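Local coordinates for B-agarase (PDB 4BQ2), which hydrolyses the beta-1,4 linkages of agarose as a family 50 exo-beta-agarase and carries a calcium-binding CBM-like domain, at residues F6-D11 against D185-Q190; Y73-S78 against M109-A114; R23-T28 against G39-M44. All blocks are in the same frame, centred on the assembly; numbering follows the deposited sequence.

Overall arrangement
All three contacts lie in the CBM-like domain and are joined through strand 180-191, part of contact 1 and neighbour of strands 36-44 and 70-79. Contact 2 is buried and mixes aromatic packing with a polar cluster: its Asp75 forms a salt bridge with Arg188 of contact 1. Contact 1, partly buried, has one antiparallel bridge and is spanned by a calcium ion bound from both segments. Contact 3 is a regular hairpin, also partly buried, with an apolar face and a mainly polar one; its Ile26 and Leu40 pack on Phe8 of contact 1. Contacts 2 and 3 do not touch, their nearest atoms being about 7 Å apart.

Contact 1: F6-D11 against D185-Q190; sequences FDFEND and DNIRIQ. With CA (calcium ion), chain K.
Phe6 and Ile187 form an antiparallel hydrogen-bonded pair that opens into a G1 beta bulge, Asn186 and Ile187 both facing Phe6, beside the calcium site of the CBM-like domain. Phe6 N donates to Ile187 O at 3.0 Å, in the carbonyl plane and on a lone pair, while the return bond from Ile187 N is more bent, with an angle of 133° at its hydrogen. The close-packed side is apolar where Ile187 CB sits at the edge of the Phe6 ring and Ile187 CD1 near Phe8 CZ. A separate, polar contact puts Asp185 OD1 at the Phe8 ring edge, 3.7 Å from Phe8 CD2.

The looser side belongs to the type I beta turn from Phe8 to Asp11, whose last residues are exposed and do not meet segment 185-190. An Asx turn shapes its start, Glu9 N reaching Asp7 OD1 from above the carboxylate plane. Calcium joins the two segments through Asp7 O, Glu9 OE2 and both carboxylate oxygens of Asp185, with Ser37 and Lys38 completing the protein ligands. Tyr29 OH also hydrogen-bonds Asp185 OD2, and Asn186 ND2 hydrogen-bonds Asp75 OD2. A water 2.1 Å from the calcium donates to Asn186 OD1, 3.0 Å away.

Contact 2: Y73-S78 against M109-A114; sequences YFDIVS and MQSYYA
Two antiparallel strands of the CBM-like domain, 70-79 and 110-115, pair here in a buried ladder running from Tyr73 opposite Tyr113 to Ile76 opposite Gln110. Phe74 and Tyr112 exchange two backbone hydrogen bonds, the shorter from Tyr112 N to Phe74 O at 2.7 Å. Ile76 N donates to Gln110 O, but the return bond is weak.

On the face carrying Tyr73, Asp75, Ser111 and Tyr113, the tyrosines lie side by side and point the same way. Their ring planes are only 27° apart yet slide past each other with little overlap; it is CB of Tyr113 that fills the face of the Tyr73 ring, a CH-pi contact 3.5 Å from the centroid of that ring. Next along, Ser111 OG donates to Asp75 OD1 at 2.6 Å, coming from above the carboxylate plane. Arg188 bridges this pair, through NH1 to Asp75 OD1 and NH2 to Ser111 OG, and Asn186 ND2 binds Asp75 OD2, so the buried carboxylate has partners at both oxygens.

Met109 swings its CG anti to its backbone N (chi1 171°) and bends further along, laying SD 3.6 Å from Asp75 CB and pressing CE tightly against Val77 CG1 at 3.4 Å. The other face holds Phe74, Ile76, Gln110 and Tyr112. Ile76 crosses the tyrosine at about a right angle, its CG1 3.9 Å from Tyr112 CD1, and a water donates to Ile76 O while also hydrogen-bonding Tyr112 OH, which is also hydrogen-bonded to Arg150 NH1.

Strand 70-79 has strand 180-191 as its other neighbour, strand 110-115 runs parallel to strand 150-155, and residues of strand 97-104 pack against Ile76 and Tyr112.

Contact 3: R23-T28 against G39-M44; sequences RASIET and GLKLAM
Ile26 and Leu40 meet across a beta hairpin at about a right angle, Ile26 CD1 lying 4.0 Å from Leu40 CD1. With CG opposite the backbone N about the CA-CB bond (chi1 -179°), Leu40 carries CD1 back toward the partner strand, where it also touches Ala24 CB at 4.1 Å. Ile26 meanwhile lays CG2 against Gly39 O, 3.6 Å away. Together with Leu42 these side chains make one apolar face.

The face on the reverse is polar at its ends but packed through carbon. Lys41 runs out fully extended, and Glu27, bent at chi2 (-76°), crosses it obliquely with CG 3.7 Å from Lys41 CB. Their charged ends stay apart, Glu27 OE2 lying 5.1 Å from Lys41 NZ. Ser25 OG instead donates to that carboxylate oxygen, 2.7 Å from Glu27 OE2, from the anti side and tilted out of the carboxylate plane, and in turn accepts from a water that also donates to Lys41 O, bridging the strands.

Between the two faces, three pairs of backbone hydrogen bonds link Arg23 with Ala43, Ser25 with Lys41 and Glu27 with Gly39, a regular antiparallel ladder. Strand 36-44 pairs along its other edge with strand 180-191, while Leu40 and Leu42 pack on Leu54 of strand 51-56, and the loop residue Phe8 covers Ile26 and Leu40.

Contact 1: F6-D11 against D185-Q190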
loop_
_atom_site.group_PDB
_atom_site.type_symbol
_atom_site.label_atom_id
_atom_site.label_comp_id
_atom_site.label_asym_id
_atom_site.label_seq_id
_atom_site.Cartn_x
_atom_site.Cartn_y
_atom_site.Cartn_z
ATOM N N PHE A 6 -6.141 -33.592 5.401
ATOM C CA PHE A 6 -6.107 -33.669 6.865
ATOM C C PHE A 6 -7.500 -33.417 7.429
ATOM O O PHE A 6 -7.998 -32.285 7.357
ATOM C CB PHE A 6 -5.140 -32.623 7.493
ATOM C CG PHE A 6 -3.716 -32.771 7.042
ATOM C CD1 PHE A 6 -2.839 -33.657 7.701
ATOM C CD2 PHE A 6 -3.253 -32.081 5.923
ATOM C CE1 PHE A 6 -1.523 -33.807 7.265
ATOM C CE2 PHE A 6 -1.938 -32.242 5.480
ATOM C CZ PHE A 6 -1.075 -33.092 6.154
ATOM N N ASP A 7 -8.118 -34.448 8.001
ATOM C CA ASP A 7 -9.391 -34.252 8.730
ATOM C C ASP A 7 -9.231 -34.365 10.235
ATOM O O ASP A 7 -10.201 -34.190 10.974
ATOM C CB ASP A 7 -10.516 -35.168 8.219
ATOM C CG ASP A 7 -10.248 -36.654 8.451
ATOM O OD1 ASP A 7 -9.394 -37.060 9.267
ATOM O OD2 ASP A 7 -10.911 -37.439 7.770
ATOM N N PHE A 8 -8.008 -34.675 10.675
ATOM C CA PHE A 8 -7.636 -34.767 12.116
ATOM C C PHE A 8 -8.403 -35.804 12.948
ATOM O O PHE A 8 -8.348 -35.766 14.187
ATOM C CB PHE A 8 -7.609 -33.374 12.771
ATOM C CG PHE A 8 -6.786 -32.388 11.995
ATOM C CD1 PHE A 8 -5.392 -32.444 12.054
ATOM C CD2 PHE A 8 -7.385 -31.477 11.121
ATOM C CE1 PHE A 8 -4.607 -31.574 11.295
ATOM C CE2 PHE A 8 -6.598 -30.597 10.364
ATOM C CZ PHE A 8 -5.216 -30.653 10.459
ATOM N N GLU A 9 -9.079 -36.737 12.271
ATOM C CA GLU A 9 -9.952 -37.704 12.962
ATOM C C GLU A 9 -9.209 -38.832 13.692
ATOM O O GLU A 9 -9.728 -39.415 14.629
ATOM C CB GLU A 9 -11.000 -38.282 12.001
ATOM C CG GLU A 9 -11.982 -37.232 11.502
ATOM C CD GLU A 9 -12.671 -36.532 12.658
ATOM O OE1 GLU A 9 -13.203 -37.248 13.526
ATOM O OE2 GLU A 9 -12.632 -35.282 12.742
ATOM N N ASN A 10 -8.010 -39.162 13.244
ATOM C CA ASN A 10 -7.186 -40.128 13.985
ATOM C C ASN A 10 -6.596 -39.530 15.292
ATOM O O ASN A 10 -5.772 -40.162 15.944
ATOM C CB ASN A 10 -6.089 -40.703 13.068
ATOM C CG ASN A 10 -5.037 -39.666 12.689
ATOM O OD1 ASN A 10 -5.136 -38.488 13.069
ATOM N ND2 ASN A 10 -4.019 -40.098 11.949
ATOM N N ASP A 11 -7.002 -38.304 15.648
ATOM C CA ASP A 11 -6.625 -37.663 16.938
ATOM C C ASP A 11 -5.107 -37.355 17.066
ATOM O O ASP A 11 -4.580 -37.120 18.170
ATOM C CB ASP A 11 -7.108 -38.529 18.133
ATOM C CG ASP A 11 -7.749 -37.708 19.264
ATOM O OD1 ASP A 11 -7.485 -36.490 19.375
ATOM O OD2 ASP A 11 -8.536 -38.291 20.054
ATOM N N ASP A 185 -9.751 -27.380 10.078
ATOM C CA ASP A 185 -10.208 -28.758 9.830
ATOM C C ASP A 185 -10.396 -28.971 8.345
ATOM O O ASP A 185 -10.544 -27.993 7.579
ATOM C CB ASP A 185 -11.476 -29.029 10.645
ATOM C CG ASP A 185 -11.802 -30.521 10.751
ATOM O OD1 ASP A 185 -11.001 -31.355 10.271
ATOM O OD2 ASP A 185 -12.887 -30.857 11.269
ATOM N N ASN A 186 -10.322 -30.240 7.912
ATOM C CA ASN A 186 -10.717 -30.658 6.564
ATOM C C ASN A 186 -9.890 -30.026 5.459
ATOM O O ASN A 186 -10.429 -29.487 4.505
ATOM C CB ASN A 186 -12.218 -30.420 6.336
ATOM C CG ASN A 186 -13.077 -31.212 7.317
ATOM O OD1 ASN A 186 -12.812 -32.389 7.565
ATOM N ND2 ASN A 186 -14.092 -30.571 7.889
ATOM N N ILE A 187 -8.577 -30.035 5.636
ATOM C CA ILE A 187 -7.711 -29.569 4.597
ATOM C C ILE A 187 -7.837 -30.537 3.434
ATOM O O ILE A 187 -7.558 -31.734 3.575
ATOM C CB ILE A 187 -6.260 -29.460 5.072
ATOM C CG1 ILE A 187 -6.215 -28.682 6.403
ATOM C CG2 ILE A 187 -5.461 -28.827 3.965
ATOM C CD1 ILE A 187 -4.840 -28.307 6.932
ATOM N N ARG A 188 -8.297 -30.034 2.295
ATOM C CA ARG A 188 -8.624 -30.919 1.178
ATOM C C ARG A 188 -8.466 -30.217 -0.162
ATOM O O ARG A 188 -8.386 -28.975 -0.200
ATOM C CB ARG A 188 -10.073 -31.419 1.349
ATOM C CG ARG A 188 -11.118 -30.317 1.143
ATOM C CD ARG A 188 -12.346 -30.493 1.996
ATOM N NE ARG A 188 -13.369 -29.481 1.689
ATOM C CZ ARG A 188 -13.661 -28.437 2.468
ATOM N NH1 ARG A 188 -12.983 -28.208 3.609
ATOM N NH2 ARG A 188 -14.623 -27.607 2.083
ATOM N N ILE A 189 -8.441 -30.998 -1.249
ATOM C CA ILE A 189 -8.536 -30.487 -2.615
ATOM C C ILE A 189 -9.874 -30.880 -3.241
ATOM O O ILE A 189 -10.292 -32.031 -3.149
ATOM C CB ILE A 189 -7.409 -30.993 -3.534
ATOM C CG1 ILE A 189 -6.062 -30.482 -3.048
ATOM C CG2 ILE A 189 -7.607 -30.489 -4.963
ATOM C CD1 ILE A 189 -4.926 -31.321 -3.566
ATOM N N GLN A 190 -10.546 -29.896 -3.851
ATOM C CA GLN A 190 -11.822 -30.108 -4.550
ATOM C C GLN A 190 -11.662 -29.585 -5.978
ATOM O O GLN A 190 -11.130 -28.491 -6.161
ATOM C CB GLN A 190 -12.967 -29.359 -3.834
ATOM C CG GLN A 190 -13.404 -30.015 -2.525
ATOM C CD GLN A 190 -14.509 -29.294 -1.805
ATOM O OE1 GLN A 190 -14.700 -29.499 -0.606
ATOM N NE2 GLN A 190 -15.249 -28.438 -2.519
HETATM CA CA CA K . -12.208 -33.231 11.630
HETATM O O HOH W 1 -13.369 -33.952 10.053
#

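Contact 2: Y73-S78 against M109-A114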
loop_
_atom_site.group_PDB
_atom_site.type_symbol
_atom_site.label_atom_id
_atom_site.label_comp_id
_atom_site.label_asym_id
_atom_site.label_seq_id
_atom_site.Cartn_x
_atom_site.Cartn_y
_atom_site.Cartn_z
ATOM N N TYR A 73 -8.833 -26.334 -0.099
ATOM C CA TYR A 73 -9.843 -25.888 0.862
ATOM C C TYR A 73 -9.410 -26.086 2.293
ATOM O O TYR A 73 -8.777 -27.093 2.592
ATOM C CB TYR A 73 -11.105 -26.725 0.650
ATOM C CG TYR A 73 -11.961 -26.235 -0.463
ATOM C CD1 TYR A 73 -11.590 -26.435 -1.790
ATOM C CD2 TYR A 73 -13.151 -25.558 -0.204
ATOM C CE1 TYR A 73 -12.374 -25.986 -2.831
ATOM C CE2 TYR A 73 -13.948 -25.106 -1.253
ATOM C CZ TYR A 73 -13.556 -25.333 -2.553
ATOM O OH TYR A 73 -14.334 -24.905 -3.605
ATOM N N PHE A 74 -9.794 -25.157 3.176
ATOM C CA PHE A 74 -9.589 -25.289 4.630
ATOM C C PHE A 74 -10.854 -24.817 5.319
ATOM O O PHE A 74 -11.446 -23.812 4.877
ATOM C CB PHE A 74 -8.475 -24.348 5.144
ATOM C CG PHE A 74 -7.179 -24.421 4.397
ATOM C CD1 PHE A 74 -7.019 -23.788 3.175
ATOM C CD2 PHE A 74 -6.074 -25.020 4.990
ATOM C CE1 PHE A 74 -5.802 -23.831 2.496
ATOM C CE2 PHE A 74 -4.849 -25.089 4.319
ATOM C CZ PHE A 74 -4.714 -24.480 3.087
ATOM N N ASP A 75 -11.280 -25.520 6.375
ATOM C CA ASP A 75 -12.330 -25.003 7.269
ATOM C C ASP A 75 -11.590 -24.324 8.415
ATOM O O ASP A 75 -10.683 -24.912 8.997
ATOM C CB ASP A 75 -13.234 -26.124 7.824
ATOM C CG ASP A 75 -14.046 -26.847 6.744
ATOM O OD1 ASP A 75 -14.025 -26.440 5.560
ATOM O OD2 ASP A 75 -14.649 -27.893 7.097
ATOM N N ILE A 76 -11.901 -23.067 8.692
ATOM C CA ILE A 76 -11.146 -22.298 9.699
ATOM C C ILE A 76 -12.086 -21.413 10.492
ATOM O O ILE A 76 -13.092 -20.903 9.940
ATOM C CB ILE A 76 -10.042 -21.398 9.042
ATOM C CG1 ILE A 76 -9.379 -22.097 7.843
ATOM C CG2 ILE A 76 -8.985 -20.946 10.067
ATOM C CD1 ILE A 76 -8.353 -21.226 7.108
ATOM N N VAL A 77 -11.773 -21.205 11.769
ATOM C CA VAL A 77 -12.491 -20.197 12.564
ATOM C C VAL A 77 -11.525 -19.663 13.606
ATOM O O VAL A 77 -10.611 -20.383 13.995
ATOM C CB VAL A 77 -13.712 -20.800 13.277
ATOM C CG1 VAL A 77 -13.283 -21.738 14.406
ATOM C CG2 VAL A 77 -14.617 -19.704 13.820
ATOM N N SER A 78 -11.709 -18.412 14.049
ATOM C CA SER A 78 -10.874 -17.847 15.134
ATOM C C SER A 78 -11.609 -18.067 16.453
ATOM O O SER A 78 -12.816 -18.186 16.461
ATOM C CB SER A 78 -10.619 -16.339 14.941
ATOM O OG SER A 78 -9.818 -16.125 13.808
ATOM N N MET A 109 -17.628 -21.547 12.075
ATOM C CA MET A 109 -16.598 -21.996 11.152
ATOM C C MET A 109 -17.075 -21.778 9.724
ATOM O O MET A 109 -18.262 -21.922 9.456
ATOM C CB MET A 109 -16.332 -23.464 11.392
ATOM C CG MET A 109 -15.428 -24.051 10.330
ATOM S SD MET A 109 -14.369 -25.250 11.086
ATOM C CE MET A 109 -13.355 -24.186 12.065
ATOM N N GLN A 110 -16.159 -21.439 8.814
ATOM C CA GLN A 110 -16.464 -21.348 7.386
ATOM C C GLN A 110 -15.420 -22.104 6.564
ATOM O O GLN A 110 -14.337 -22.428 7.086
ATOM C CB GLN A 110 -16.522 -19.883 6.943
ATOM C CG GLN A 110 -17.507 -19.045 7.756
ATOM C CD GLN A 110 -17.663 -17.638 7.225
ATOM O OE1 GLN A 110 -18.208 -17.428 6.139
ATOM N NE2 GLN A 110 -17.170 -16.655 7.985
ATOM N N SER A 111 -15.725 -22.375 5.292
ATOM C CA SER A 111 -14.760 -23.016 4.388
ATOM C C SER A 111 -14.111 -21.962 3.535
ATOM O O SER A 111 -14.801 -21.027 3.046
ATOM C CB SER A 111 -15.440 -24.017 3.420
ATOM O OG SER A 111 -15.694 -25.262 4.032
ATOM N N TYR A 112 -12.803 -22.128 3.324
ATOM C CA TYR A 112 -12.000 -21.156 2.608
ATOM C C TYR A 112 -11.271 -21.843 1.463
ATOM O O TYR A 112 -10.742 -22.940 1.642
ATOM C CB TYR A 112 -10.977 -20.518 3.577
ATOM C CG TYR A 112 -11.618 -19.626 4.607
ATOM C CD1 TYR A 112 -12.099 -20.141 5.820
ATOM C CD2 TYR A 112 -11.754 -18.265 4.360
ATOM C CE1 TYR A 112 -12.702 -19.338 6.762
ATOM C CE2 TYR A 112 -12.340 -17.445 5.279
ATOM C CZ TYR A 112 -12.842 -17.978 6.478
ATOM O OH TYR A 112 -13.411 -17.100 7.395
ATOM N N TYR A 113 -11.194 -21.215 0.296
ATOM C CA TYR A 113 -10.451 -21.891 -0.779
ATOM C C TYR A 113 -9.448 -21.034 -1.492
ATOM O O TYR A 113 -9.628 -19.821 -1.627
ATOM C CB TYR A 113 -11.389 -22.575 -1.800
ATOM C CG TYR A 113 -12.290 -21.613 -2.561
ATOM C CD1 TYR A 113 -13.535 -21.236 -2.043
ATOM C CD2 TYR A 113 -11.911 -21.111 -3.800
ATOM C CE1 TYR A 113 -14.377 -20.368 -2.741
ATOM C CE2 TYR A 113 -12.738 -20.246 -4.513
ATOM C CZ TYR A 113 -13.969 -19.883 -3.974
ATOM O OH TYR A 113 -14.771 -19.020 -4.684
ATOM N N ALA A 114 -8.404 -21.702 -1.979
ATOM C CA ALA A 114 -7.386 -21.085 -2.783
ATOM C C ALA A 114 -7.210 -21.901 -4.041
ATOM O O ALA A 114 -6.834 -23.080 -3.995
ATOM C CB ALA A 114 -6.070 -20.987 -2.007
HETATM O O HOH W 2 -14.316 -18.395 9.508
#

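Contact 3: R23-T28 against G39-M44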
loop_
_atom_site.group_PDB
_atom_site.type_symbol
_atom_site.label_atom_id
_atom_site.label_comp_id
_atom_site.label_asym_id
_atom_site.label_seq_id
_atom_site.Cartn_x
_atom_site.Cartn_y
_atom_site.Cartn_z
ATOM N N ARG A 23 1.469 -23.242 19.637
ATOM C CA ARG A 23 1.156 -24.554 20.239
ATOM C C ARG A 23 -0.030 -25.178 19.497
ATOM O O ARG A 23 -1.002 -24.493 19.183
ATOM C CB ARG A 23 0.751 -24.391 21.708
ATOM C CG ARG A 23 1.815 -23.826 22.640
ATOM C CD ARG A 23 1.269 -23.660 24.061
ATOM N NE ARG A 23 2.366 -23.395 24.994
ATOM C CZ ARG A 23 2.742 -22.178 25.387
ATOM N NH1 ARG A 23 2.104 -21.098 24.951
ATOM N NH2 ARG A 23 3.754 -22.034 26.229
ATOM N N ALA A 24 0.048 -26.475 19.237
ATOM C CA ALA A 24 -0.970 -27.179 18.467
ATOM C C ALA A 24 -1.571 -28.299 19.294
ATOM O O ALA A 24 -0.853 -28.932 20.082
ATOM C CB ALA A 24 -0.337 -27.768 17.228
ATOM N N SER A 25 -2.879 -28.541 19.126
ATOM C CA SER A 25 -3.548 -29.688 19.755
ATOM C C SER A 25 -4.792 -30.066 18.942
ATOM O O SER A 25 -5.293 -29.261 18.130
ATOM C CB SER A 25 -3.937 -29.394 21.201
ATOM O OG SER A 25 -4.739 -28.225 21.311
ATOM N N ILE A 26 -5.273 -31.282 19.146
ATOM C CA ILE A 26 -6.504 -31.717 18.489
ATOM C C ILE A 26 -7.624 -31.574 19.497
ATOM O O ILE A 26 -7.540 -32.100 20.609
ATOM C CB ILE A 26 -6.447 -33.170 17.982
ATOM C CG1 ILE A 26 -5.269 -33.396 17.030
ATOM C CG2 ILE A 26 -7.770 -33.564 17.284
ATOM C CD1 ILE A 26 -5.325 -32.609 15.734
ATOM N N GLU A 27 -8.661 -30.832 19.116
ATOM C CA GLU A 27 -9.830 -30.613 19.975
ATOM C C GLU A 27 -11.104 -30.822 19.163
ATOM O O GLU A 27 -11.091 -30.748 17.930
ATOM C CB GLU A 27 -9.879 -29.188 20.543
ATOM C CG GLU A 27 -8.563 -28.584 21.036
ATOM C CD GLU A 27 -8.101 -29.131 22.375
ATOM O OE1 GLU A 27 -8.869 -29.913 22.999
ATOM O OE2 GLU A 27 -6.964 -28.773 22.800
ATOM N N THR A 28 -12.200 -31.062 19.877
ATOM C CA THR A 28 -13.536 -31.088 19.277
ATOM C C THR A 28 -14.105 -29.665 19.231
ATOM O O THR A 28 -14.028 -28.916 20.221
ATOM C CB THR A 28 -14.470 -32.064 20.035
ATOM O OG1 THR A 28 -13.931 -33.378 19.930
ATOM C CG2 THR A 28 -15.875 -32.084 19.425
ATOM N N GLY A 39 -10.661 -31.044 15.260
ATOM C CA GLY A 39 -9.917 -30.069 14.465
ATOM C C GLY A 39 -8.545 -29.755 15.079
ATOM O O GLY A 39 -8.257 -30.134 16.214
ATOM N N LEU A 40 -7.697 -29.112 14.291
ATOM C CA LEU A 40 -6.401 -28.657 14.788
ATOM C C LEU A 40 -6.547 -27.275 15.389
ATOM O O LEU A 40 -6.821 -26.281 14.666
ATOM C CB LEU A 40 -5.391 -28.620 13.659
ATOM C CG LEU A 40 -3.983 -28.172 14.083
ATOM C CD1 LEU A 40 -3.240 -29.297 14.780
ATOM C CD2 LEU A 40 -3.260 -27.754 12.820
ATOM N N LYS A 41 -6.316 -27.205 16.692
ATOM C CA LYS A 41 -6.355 -25.955 17.413
ATOM C C LYS A 41 -4.953 -25.337 17.375
ATOM O O LYS A 41 -3.988 -25.952 17.829
ATOM C CB LYS A 41 -6.805 -26.159 18.861
ATOM C CG LYS A 41 -6.844 -24.842 19.636
ATOM C CD LYS A 41 -7.160 -25.046 21.097
ATOM C CE LYS A 41 -7.140 -23.689 21.789
ATOM N NZ LYS A 41 -7.910 -23.721 23.066
ATOM N N LEU A 42 -4.839 -24.144 16.795
ATOM C CA LEU A 42 -3.514 -23.545 16.586
ATOM C C LEU A 42 -3.444 -22.259 17.403
ATOM O O LEU A 42 -4.112 -21.272 17.067
ATOM C CB LEU A 42 -3.252 -23.316 15.096
ATOM C CG LEU A 42 -1.891 -22.694 14.722
ATOM C CD1 LEU A 42 -0.745 -23.681 15.004
ATOM C CD2 LEU A 42 -1.856 -22.228 13.269
ATOM N N ALA A 43 -2.663 -22.276 18.490
ATOM C CA ALA A 43 -2.607 -21.141 19.381
ATOM C C ALA A 43 -1.245 -20.453 19.180
ATOM O O ALA A 43 -0.203 -20.999 19.569
ATOM C CB ALA A 43 -2.832 -21.575 20.824
ATOM N N MET A 44 -1.279 -19.301 18.490
ATOM C CA MET A 44 -0.076 -18.569 18.062
ATOM C C MET A 44 0.306 -17.551 19.114
ATOM O O MET A 44 -0.537 -16.824 19.644
ATOM C CB MET A 44 -0.299 -17.888 16.682
ATOM C CG MET A 44 -0.400 -18.899 15.518
ATOM S SD MET A 44 -1.321 -18.324 14.071
ATOM C CE MET A 44 -2.981 -18.479 14.694
HETATM O O HOH W 3 -3.438 -25.691 20.857
#